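PDB 3GZ5: MutT/nudix family protein from Shewanella oneidensis, which probably regulates transcription of NAD metabolism genes in response to ADP-ribose, pairing a Nudix domain with a DNA-binding winged helix-turn-helix domain. Local coordinates for residues B[40-45]-B[54-59]. Sequence-based numbering, arbitrary orientation.
Sequences LLVQRS and GLPGGF
Val42 and Gly54 form an antiparallel hydrogen-bonded pair in the mixed sheet of the Nudix domain, where the end of strand 36-43 meets the short strand 53-54 at the Leu-Pro-Gly-Gly run, whose glycines correspond to the start of the Nudix box in this family, before helix 68-80. Two backbone bonds define the pair: Val42 N donates to Gly54 O at 2.8 Å, and Gly54 N returns to Val42 O at 2.9 Å. Their N-H...O angles, 154° and 149°, support both assignments. Beyond Gly54 the chain leaves this partner, and Gly57 and Gly58 belong to strand 57-58, which pairs with strand 22-33 instead.

Side chains pack along this divergence. With CG1 anti to the backbone N (chi1 176°), Val42 sends CG2 beside its own N and against Pro56, reaching CB at 3.8 Å; the branch and the ring meet at a slant. On the same ring, Pro56 CD comes within 3.4 Å of Leu40 O, a van der Waals approach to the carbonyl, and CG lies 4.4 Å from Leu40 CD2. Leu41 CD2 rests 3.8 Å from Gly54 O and 4.1 Å from Leu55 CD2, so the methyl touches both the backbone and the following side chain. Leu76 of helix 68-80 also packs on Pro56, and Lys79 of that helix on Val42; His145 ND1 hydrogen-bonds Leu55 N.

Hydrogen bonding between the segments is thus confined to one reciprocal backbone pair, flanked by van der Waals packing of aliphatic side chains against one another and against backbone carbonyls. Directional bonds fix the register at Gly54, while Pro56, lacking an N-H, presents carbon rather than a donor to Leu40 O, consistent with strand pairing stopping here.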
ATOM      1  N   LEU B  40      12.357 -12.536 -10.637  1.00 50.92           N
ATOM      2  CA  LEU B  40      13.462 -12.055 -11.470  1.00 51.42           C
ATOM      3  C   LEU B  40      14.551 -11.404 -10.626  1.00 51.79           C
ATOM      4  O   LEU B  40      14.272 -10.486  -9.862  1.00 51.80           O
ATOM      5  CB  LEU B  40      12.998 -11.053 -12.530  1.00 51.27           C
ATOM      6  CG  LEU B  40      14.109 -10.729 -13.546  1.00 52.30           C
ATOM      7  CD1 LEU B  40      14.271 -11.870 -14.556  1.00 51.50           C
ATOM      8  CD2 LEU B  40      13.841  -9.436 -14.277  1.00 52.96           C
ATOM      9  N   LEU B  41      15.783 -11.896 -10.757  1.00 52.22           N
ATOM     10  CA  LEU B  41      16.917 -11.366  -9.993  1.00 52.66           C
ATOM     11  C   LEU B  41      18.076 -10.945 -10.888  1.00 53.69           C
ATOM     12  O   LEU B  41      18.196 -11.384 -12.038  1.00 53.06           O
ATOM     13  CB  LEU B  41      17.377 -12.334  -8.909  1.00 52.57           C
ATOM     14  CG  LEU B  41      16.431 -12.634  -7.744  1.00 51.26           C
ATOM     15  CD1 LEU B  41      17.187 -13.454  -6.722  1.00 52.34           C
ATOM     16  CD2 LEU B  41      15.828 -11.393  -7.074  1.00 50.37           C
ATOM     17  N   VAL B  42      18.889 -10.039 -10.348  1.00 54.91           N
ATOM     18  CA  VAL B  42      19.956  -9.363 -11.077  1.00 55.49           C
ATOM     19  C   VAL B  42      21.186  -9.461 -10.203  1.00 56.48           C
ATOM     20  O   VAL B  42      21.123  -9.219  -8.990  1.00 56.32           O
ATOM     21  CB  VAL B  42      19.611  -7.858 -11.353  1.00 55.67           C
ATOM     22  CG1 VAL B  42      20.772  -7.117 -12.043  1.00 54.63           C
ATOM     23  CG2 VAL B  42      18.344  -7.740 -12.180  1.00 54.16           C
ATOM     24  N   GLN B  43      22.299  -9.869 -10.807  1.00 57.84           N
ATOM     25  CA  GLN B  43      23.531 -10.008 -10.053  1.00 59.59           C
ATOM     26  C   GLN B  43      24.245  -8.661  -9.977  1.00 60.61           C
ATOM     27  O   GLN B  43      24.401  -7.980 -10.997  1.00 59.46           O
ATOM     28  CB  GLN B  43      24.443 -11.065 -10.670  1.00 59.53           C
ATOM     29  CG  GLN B  43      25.264 -11.762  -9.625  1.00 59.91           C
ATOM     30  CD  GLN B  43      26.374 -12.635 -10.188  1.00 61.36           C
ATOM     31  OE1 GLN B  43      26.614 -12.689 -11.408  1.00 59.96           O
ATOM     32  NE2 GLN B  43      27.071 -13.316  -9.291  1.00 61.31           N
ATOM     33  N   ARG B  44      24.662  -8.296  -8.764  1.00 62.41           N
ATOM     34  CA  ARG B  44      25.308  -7.005  -8.517  1.00 64.82           C
ATOM     35  C   ARG B  44      26.759  -6.947  -9.014  1.00 66.10           C
ATOM     36  O   ARG B  44      27.677  -7.504  -8.386  1.00 66.23           O
ATOM     37  CB  ARG B  44      25.254  -6.643  -7.031  1.00 64.96           C
ATOM     38  CG  ARG B  44      23.887  -6.260  -6.515  1.00 65.33           C
ATOM     39  CD  ARG B  44      24.032  -5.300  -5.356  1.00 68.27           C
ATOM     40  NE  ARG B  44      24.465  -3.982  -5.828  1.00 70.28           N
ATOM     41  CZ  ARG B  44      25.057  -3.069  -5.068  1.00 71.18           C
ATOM     42  NH1 ARG B  44      25.422  -1.904  -5.587  1.00 71.42           N
ATOM     43  NH2 ARG B  44      25.306  -3.324  -3.798  1.00 71.87           N
ATOM     44  N   SER B  45      26.940  -6.275 -10.152  1.00 67.82           N
ATOM     45  CA  SER B  45      28.258  -5.993 -10.722  1.00 69.33           C
ATOM     46  C   SER B  45      28.818  -4.687 -10.149  1.00 70.39           C
ATOM     47  O   SER B  45      29.282  -3.821 -10.913  1.00 70.58           O
ATOM     48  CB  SER B  45      28.131  -5.842 -12.232  1.00 69.63           C
ATOM     49  OG  SER B  45      27.311  -4.723 -12.563  1.00 70.15           O
ATOM     50  N   GLY B  54      20.176  -9.689  -6.324  1.00 54.27           N
ATOM     51  CA  GLY B  54      19.226  -8.756  -5.734  1.00 51.66           C
ATOM     52  C   GLY B  54      18.209  -8.317  -6.757  1.00 49.49           C
ATOM     53  O   GLY B  54      18.296  -8.658  -7.935  1.00 48.83           O
ATOM     54  N   LEU B  55      17.249  -7.534  -6.285  1.00 48.51           N
ATOM     55  CA  LEU B  55      16.161  -7.020  -7.116  1.00 47.21           C
ATOM     56  C   LEU B  55      16.673  -6.134  -8.243  1.00 46.34           C
ATOM     57  O   LEU B  55      17.661  -5.392  -8.064  1.00 46.02           O
ATOM     58  CB  LEU B  55      15.181  -6.226  -6.246  1.00 46.77           C
ATOM     59  CG  LEU B  55      14.597  -6.954  -5.035  1.00 46.09           C
ATOM     60  CD1 LEU B  55      13.699  -6.040  -4.190  1.00 42.72           C
ATOM     61  CD2 LEU B  55      13.854  -8.188  -5.498  1.00 44.23           C
ATOM     62  N   PRO B  56      15.992  -6.177  -9.405  1.00 45.73           N
ATOM     63  CA  PRO B  56      16.221  -5.126 -10.394  1.00 45.19           C
ATOM     64  C   PRO B  56      15.744  -3.797  -9.795  1.00 45.25           C
ATOM     65  O   PRO B  56      14.775  -3.779  -9.010  1.00 44.98           O
ATOM     66  CB  PRO B  56      15.352  -5.545 -11.581  1.00 45.20           C
ATOM     67  CG  PRO B  56      14.379  -6.522 -11.023  1.00 45.60           C
ATOM     68  CD  PRO B  56      14.988  -7.162  -9.843  1.00 45.30           C
ATOM     69  N   GLY B  57      16.447  -2.716 -10.122  1.00 44.44           N
ATOM     70  CA  GLY B  57      16.162  -1.422  -9.541  1.00 44.46           C
ATOM     71  C   GLY B  57      17.366  -0.503  -9.574  1.00 44.38           C
ATOM     72  O   GLY B  57      18.422  -0.881 -10.075  1.00 44.62           O
ATOM     73  N   GLY B  58      17.204   0.704  -9.043  1.00 43.61           N
ATOM     74  CA  GLY B  58      18.279   1.687  -9.013  1.00 43.76           C
ATOM     75  C   GLY B  58      17.775   3.119  -9.062  1.00 43.93           C
ATOM     76  O   GLY B  58      16.649   3.409  -8.655  1.00 43.26           O
ATOM     77  N   PHE B  59      18.612   4.004  -9.589  1.00 44.12           N
ATOM     78  CA  PHE B  59      18.409   5.455  -9.464  1.00 44.43           C
ATOM     79  C   PHE B  59      17.426   6.029 -10.464  1.00 44.20           C
ATOM     80  O   PHE B  59      17.277   5.548 -11.589  1.00 43.85           O
ATOM     81  CB  PHE B  59      19.756   6.225  -9.518  1.00 44.57           C
ATOM     82  CG  PHE B  59      20.760   5.785  -8.475  1.00 44.49           C
ATOM     83  CD1 PHE B  59      20.554   6.045  -7.136  1.00 46.33           C
ATOM     84  CD2 PHE B  59      21.917   5.098  -8.848  1.00 45.84           C
ATOM     85  CE1 PHE B  59      21.496   5.625  -6.147  1.00 45.98           C
ATOM     86  CE2 PHE B  59      22.851   4.667  -7.889  1.00 45.02           C
ATOM     87  CZ  PHE B  59      22.634   4.936  -6.531  1.00 46.20           C
TER